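Local structure of purine nucleoside phosphorylase YlmD (Geobacillus stearothermophilus, 6T1B) at residues A68-V80 with V88-F100. The protein catalyses the phosphorolysis of adenosine, inosine and S-methyl-5'-thioadenosine to the free base and a ribose 1-phosphate, and also deaminates adenosine. Residues are numbered along the deposited sequence; the frame is centred on the assembly and turned at random. Where two conformers were deposited one is given.
Sequences AFPLERWVCCEQV and VTKSDRGNGAQDF. With NOS (inosine), chain B.
One wall of the inosine pocket is built where Glu78 meets Phe100, at one end of a contact that runs past the short edge strand 74-75. The backbone of the type II turn from Asp92 to Asn95 lies against residues 74-76: Gly94 N donates to Trp74 O (2.8 Å), and Cys76 N to Asn95 O (2.9 Å). Gly94 has a positive phi at which a CB would jam against the preceding carbonyl, while at Gly96 a CB would collide with that of Cys76. Arg73 and Arg93 run side by side in the same direction, their guanidinium planes 25° apart. Arg73 CG sits over one face of the Arg93 guanidinium, Lys90 CG over the other, and Arg93 NH1 hydrogen-bonds to Gly116 O. A leucine in place of Arg93 would probably leave Gly116 O without this donor and the aliphatic part of Arg73 without its flat cover. Tip to tip, Val75 CG1 meets Val88 CG1 at 4.0 Å. At the 3-10 turn that precedes the strand, Ala97 CB packs on Leu71 CD1 (3.8 Å), and Leu71 CD2 touches Gln98 CG (3.6 Å); a water accepts from Gln98 NE2 and donates weakly to Leu71 O. The edge of the Phe100 ring meets Glu78 O, 3.5 Å from CZ, and inosine, whose N1 lies 3.4 Å from CE1; chi1 of -174° swings the ring away from its own backbone N and toward the base. Helix 53-67 borders Leu71, Trp74, Cys76 and Gln98 through Arg60 and Arg61, whereas Val75 and Val88 face Leu110 of strand 109-112, and strand 118-123 pairs with strand 74-75 through Leu118 and Ala120.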
loop_
_atom_site.group_PDB
_atom_site.type_symbol
_atom_site.label_atom_id
_atom_site.label_comp_id
_atom_site.label_asym_id
_atom_site.label_seq_id
_atom_site.Cartn_x
_atom_site.Cartn_y
_atom_site.Cartn_z
ATOM N N ALA A 68 -16.839 -8.067 6.002
ATOM C CA ALA A 68 -17.257 -8.462 7.337
ATOM C C ALA A 68 -16.170 -8.133 8.355
ATOM O O ALA A 68 -15.780 -8.962 9.172
ATOM C CB ALA A 68 -17.621 -9.949 7.371
ATOM N N PHE A 69 -15.686 -6.893 8.297
ATOM C CA PHE A 69 -14.569 -6.427 9.122
ATOM C C PHE A 69 -14.919 -4.995 9.514
ATOM O O PHE A 69 -14.631 -4.045 8.779
ATOM C CB PHE A 69 -13.242 -6.519 8.369
ATOM C CG PHE A 69 -12.067 -6.855 9.242
ATOM C CD1 PHE A 69 -11.274 -7.966 8.972
ATOM C CD2 PHE A 69 -11.766 -6.078 10.346
ATOM C CE1 PHE A 69 -10.190 -8.279 9.788
ATOM C CE2 PHE A 69 -10.685 -6.386 11.161
ATOM C CZ PHE A 69 -9.891 -7.468 10.870
ATOM N N PRO A 70 -15.597 -4.819 10.658
ATOM C CA PRO A 70 -16.169 -3.511 10.995
ATOM C C PRO A 70 -15.180 -2.359 10.978
ATOM O O PRO A 70 -14.013 -2.500 11.347
ATOM C CB PRO A 70 -16.725 -3.731 12.407
ATOM C CG PRO A 70 -17.120 -5.193 12.398
ATOM C CD PRO A 70 -16.041 -5.872 11.596
ATOM N N LEU A 71 -15.690 -1.201 10.560
ATOM C CA LEU A 71 -14.892 0.014 10.462
ATOM C C LEU A 71 -14.273 0.383 11.801
ATOM O O LEU A 71 -13.163 0.929 11.828
ATOM C CB LEU A 71 -15.799 1.142 9.946
ATOM C CG LEU A 71 -15.126 2.489 9.699
ATOM C CD1 LEU A 71 -13.908 2.435 8.818
ATOM C CD2 LEU A 71 -16.155 3.444 9.077
ATOM N N GLU A 72 -14.955 0.074 12.908
ATOM C CA GLU A 72 -14.426 0.340 14.243
ATOM C C GLU A 72 -13.127 -0.412 14.534
ATOM O O GLU A 72 -12.452 -0.115 15.530
ATOM C CB GLU A 72 -15.468 -0.065 15.288
ATOM C CG GLU A 72 -16.721 0.804 15.313
ATOM C CD GLU A 72 -17.633 0.600 14.109
ATOM O OE1 GLU A 72 -17.626 -0.501 13.522
ATOM O OE2 GLU A 72 -18.359 1.548 13.739
ATOM N N ARG A 73 -12.782 -1.410 13.723
ATOM C CA ARG A 73 -11.584 -2.210 13.935
ATOM C C ARG A 73 -10.437 -1.852 12.995
ATOM O O ARG A 73 -9.401 -2.527 13.013
ATOM C CB ARG A 73 -11.921 -3.704 13.833
ATOM C CG ARG A 73 -12.807 -4.179 14.973
ATOM C CD ARG A 73 -13.285 -5.593 14.771
ATOM N NE ARG A 73 -14.503 -5.840 15.535
ATOM C CZ ARG A 73 -15.217 -6.957 15.459
ATOM N NH1 ARG A 73 -14.832 -7.938 14.650
ATOM N NH2 ARG A 73 -16.315 -7.090 16.191
ATOM N N TRP A 74 -10.578 -0.794 12.201
ATOM C CA TRP A 74 -9.523 -0.410 11.283
ATOM C C TRP A 74 -8.538 0.518 11.987
ATOM O O TRP A 74 -8.914 1.241 12.923
ATOM C CB TRP A 74 -10.069 0.335 10.070
ATOM C CG TRP A 74 -11.070 -0.369 9.232
ATOM C CD1 TRP A 74 -11.738 -1.534 9.479
ATOM C CD2 TRP A 74 -11.514 0.101 7.964
ATOM N NE1 TRP A 74 -12.592 -1.816 8.419
ATOM C CE2 TRP A 74 -12.470 -0.814 7.488
ATOM C CE3 TRP A 74 -11.189 1.208 7.176
ATOM C CZ2 TRP A 74 -13.105 -0.635 6.257
ATOM C CZ3 TRP A 74 -11.849 1.388 5.977
ATOM C CH2 TRP A 74 -12.775 0.467 5.531
ATOM N N VAL A 75 -7.293 0.553 11.489
ATOM C CA VAL A 75 -6.288 1.517 11.932
ATOM C C VAL A 75 -5.676 2.156 10.698
ATOM O O VAL A 75 -5.221 1.448 9.799
ATOM C CB VAL A 75 -5.182 0.862 12.767
ATOM C CG1 VAL A 75 -4.214 1.928 13.248
ATOM C CG2 VAL A 75 -5.750 0.095 13.942
ATOM N N CYS A 76 -5.677 3.488 10.664
ATOM C CA CYS A 76 -5.159 4.285 9.570
ATOM C C CYS A 76 -4.021 5.158 10.087
ATOM O O CYS A 76 -3.889 5.407 11.298
ATOM C CB CYS A 76 -6.273 5.177 9.010
ATOM S SG CYS A 76 -7.671 4.246 8.309
ATOM N N CYS A 77 -3.238 5.674 9.147
ATOM C CA CYS A 77 -2.140 6.575 9.472
ATOM C C CYS A 77 -2.142 7.794 8.564
ATOM O O CYS A 77 -2.837 7.852 7.552
ATOM C CB CYS A 77 -0.794 5.851 9.432
ATOM S SG CYS A 77 -0.312 5.143 7.854
ATOM N N GLU A 78 -1.376 8.798 8.981
ATOM C CA GLU A 78 -1.421 10.095 8.327
ATOM C C GLU A 78 -0.895 10.038 6.907
ATOM O O GLU A 78 -1.356 10.802 6.053
ATOM C CB GLU A 78 -0.604 11.101 9.118
ATOM C CG GLU A 78 -0.725 12.499 8.615
ATOM C CD GLU A 78 0.072 13.500 9.455
ATOM O OE1 GLU A 78 0.001 14.726 9.107
ATOM O OE2 GLU A 78 0.740 13.131 10.446
ATOM N N GLN A 79 0.098 9.191 6.637
ATOM C CA GLN A 79 0.706 9.041 5.308
ATOM C C GLN A 79 1.340 10.344 4.821
ATOM O O GLN A 79 0.865 10.998 3.892
ATOM C CB GLN A 79 -0.285 8.457 4.299
ATOM C CG GLN A 79 -0.752 7.066 4.682
ATOM C CD GLN A 79 -1.697 6.415 3.687
ATOM O OE1 GLN A 79 -2.767 5.945 4.052
ATOM N NE2 GLN A 79 -1.269 6.333 2.435
ATOM N N VAL A 80 2.473 10.669 5.445
ATOM C CA VAL A 80 3.174 11.914 5.178
ATOM C C VAL A 80 4.253 11.804 4.115
ATOM O O VAL A 80 5.018 12.757 3.913
ATOM C CB VAL A 80 3.757 12.519 6.474
ATOM C CG1 VAL A 80 2.628 12.808 7.448
ATOM C CG2 VAL A 80 4.829 11.612 7.078
ATOM N N VAL A 88 0.987 -1.303 15.757
ATOM C CA VAL A 88 -0.303 -1.012 16.371
ATOM C C VAL A 88 -0.953 -2.267 16.921
ATOM O O VAL A 88 -0.597 -3.394 16.562
ATOM C CB VAL A 88 -1.257 -0.313 15.383
ATOM C CG1 VAL A 88 -0.679 1.044 14.988
ATOM C CG2 VAL A 88 -1.483 -1.183 14.140
ATOM N N THR A 89 -1.921 -2.057 17.822
ATOM C CA THR A 89 -2.617 -3.127 18.517
ATOM C C THR A 89 -4.103 -2.798 18.579
ATOM O O THR A 89 -4.566 -1.785 18.057
ATOM C CB THR A 89 -2.095 -3.299 19.952
ATOM O OG1 THR A 89 -2.463 -2.137 20.722
ATOM C CG2 THR A 89 -0.591 -3.487 19.969
ATOM N N LYS A 90 -4.865 -3.658 19.253
ATOM C CA LYS A 90 -6.296 -3.386 19.385
ATOM C C LYS A 90 -6.566 -2.059 20.080
ATOM O O LYS A 90 -7.630 -1.464 19.851
ATOM C CB LYS A 90 -7.010 -4.572 20.028
ATOM C CG LYS A 90 -7.307 -5.666 19.000
ATOM C CD LYS A 90 -7.657 -7.022 19.598
ATOM C CE LYS A 90 -8.857 -6.945 20.511
ATOM N NZ LYS A 90 -9.527 -8.271 20.618
ATOM N N SER A 91 -5.614 -1.540 20.863
ATOM C CA SER A 91 -5.835 -0.255 21.518
ATOM C C SER A 91 -5.850 0.901 20.526
ATOM O O SER A 91 -6.276 2.003 20.891
ATOM C CB SER A 91 -4.788 -0.002 22.604
ATOM O OG SER A 91 -3.497 0.200 22.065
ATOM N N ASP A 92 -5.419 0.669 19.295
ATOM C CA ASP A 92 -5.388 1.690 18.265
ATOM C C ASP A 92 -6.579 1.608 17.326
ATOM O O ASP A 92 -6.694 2.450 16.427
ATOM C CB ASP A 92 -4.076 1.603 17.474
ATOM C CG ASP A 92 -2.863 1.734 18.370
ATOM O OD1 ASP A 92 -2.071 0.774 18.456
ATOM O OD2 ASP A 92 -2.735 2.777 19.042
ATOM N N ARG A 93 -7.482 0.651 17.540
ATOM C CA ARG A 93 -8.598 0.492 16.622
ATOM C C ARG A 93 -9.423 1.762 16.578
ATOM O O ARG A 93 -9.685 2.397 17.614
ATOM C CB ARG A 93 -9.515 -0.638 17.054
ATOM C CG ARG A 93 -8.930 -2.025 16.903
ATOM C CD ARG A 93 -9.653 -2.923 17.883
ATOM N NE ARG A 93 -9.986 -4.211 17.316
ATOM C CZ ARG A 93 -10.725 -5.112 17.941
ATOM N NH1 ARG A 93 -10.981 -6.268 17.351
ATOM N NH2 ARG A 93 -11.208 -4.842 19.155
ATOM N N GLY A 94 -9.853 2.109 15.369
ATOM C CA GLY A 94 -10.603 3.318 15.131
ATOM C C GLY A 94 -9.781 4.533 14.791
ATOM O O GLY A 94 -10.347 5.518 14.287
ATOM N N ASN A 95 -8.466 4.515 15.011
ATOM C CA ASN A 95 -7.653 5.698 14.761
ATOM C C ASN A 95 -7.648 6.001 13.266
ATOM O O ASN A 95 -7.196 5.184 12.459
ATOM C CB ASN A 95 -6.223 5.480 15.244
ATOM C CG ASN A 95 -6.108 5.500 16.744
ATOM O OD1 ASN A 95 -7.081 5.703 17.465
ATOM N ND2 ASN A 95 -4.883 5.287 17.226
ATOM N N GLY A 96 -8.180 7.153 12.904
ATOM C CA GLY A 96 -8.258 7.556 11.524
ATOM C C GLY A 96 -9.324 6.860 10.714
ATOM O O GLY A 96 -9.371 7.046 9.490
ATOM N N ALA A 97 -10.170 6.060 11.339
ATOM C CA ALA A 97 -11.131 5.263 10.571
ATOM C C ALA A 97 -12.276 6.117 10.037
ATOM O O ALA A 97 -12.726 5.928 8.899
ATOM C CB ALA A 97 -11.663 4.126 11.427
ATOM N N GLN A 98 -12.755 7.057 10.835
ATOM C CA GLN A 98 -13.814 7.961 10.430
ATOM C C GLN A 98 -13.431 9.421 10.551
ATOM O O GLN A 98 -14.201 10.285 10.111
ATOM C CB GLN A 98 -15.068 7.715 11.284
ATOM C CG GLN A 98 -15.579 6.301 11.139
ATOM C CD GLN A 98 -16.826 6.040 11.939
ATOM O OE1 GLN A 98 -17.786 6.797 11.871
ATOM N NE2 GLN A 98 -16.812 4.960 12.716
ATOM N N ASP A 99 -12.278 9.731 11.141
ATOM C CA ASP A 99 -11.840 11.112 11.339
ATOM C C ASP A 99 -10.349 11.121 11.027
ATOM O O ASP A 99 -9.562 10.515 11.768
ATOM C CB ASP A 99 -12.089 11.583 12.770
ATOM C CG ASP A 99 -11.748 13.052 12.969
ATOM O OD1 ASP A 99 -12.319 13.678 13.878
ATOM O OD2 ASP A 99 -10.929 13.591 12.192
ATOM N N PHE A 100 -9.946 11.791 9.941
ATOM C CA PHE A 100 -8.539 11.781 9.565
ATOM C C PHE A 100 -7.640 12.309 10.676
ATOM O O PHE A 100 -6.490 11.871 10.800
ATOM C CB PHE A 100 -8.346 12.638 8.311
ATOM C CG PHE A 100 -6.969 12.584 7.749
ATOM C CD1 PHE A 100 -6.469 11.396 7.227
ATOM C CD2 PHE A 100 -6.166 13.697 7.728
ATOM C CE1 PHE A 100 -5.174 11.333 6.703
ATOM C CE2 PHE A 100 -4.874 13.638 7.201
ATOM C CZ PHE A 100 -4.387 12.450 6.689
HETATM N N9 NOS B . -4.743 11.207 1.528
HETATM C C4 NOS B . -4.861 10.322 2.534
HETATM N N3 NOS B . -3.887 9.499 3.289
HETATM C C2 NOS B . -4.351 8.665 4.362
HETATM N N1 NOS B . -5.741 8.609 4.719
HETATM C C6 NOS B . -6.713 9.372 4.032
HETATM O O6 NOS B . -7.861 9.270 4.370
HETATM C C5 NOS B . -6.189 10.257 2.884
HETATM N N7 NOS B . -6.838 11.032 2.072
HETATM C C8 NOS B . -5.981 11.628 1.247
HETATM C "C5'" NOS B . -1.667 8.589 0.052
HETATM O "O5'" NOS B . -1.387 7.963 -1.198
HETATM C "C4'" NOS B . -1.830 10.078 -0.114
HETATM O "O4'" NOS B . -3.236 10.396 -0.011
HETATM C "C1'" NOS B . -3.432 11.456 0.901
HETATM C "C2'" NOS B . -2.215 11.465 1.822
HETATM O "O2'" NOS B . -1.968 12.779 2.305
HETATM C "C3'" NOS B . -1.101 10.952 0.909
HETATM O "O3'" NOS B . -0.489 12.060 0.228
HETATM O O HOH W 1 -14.418 3.554 13.421
#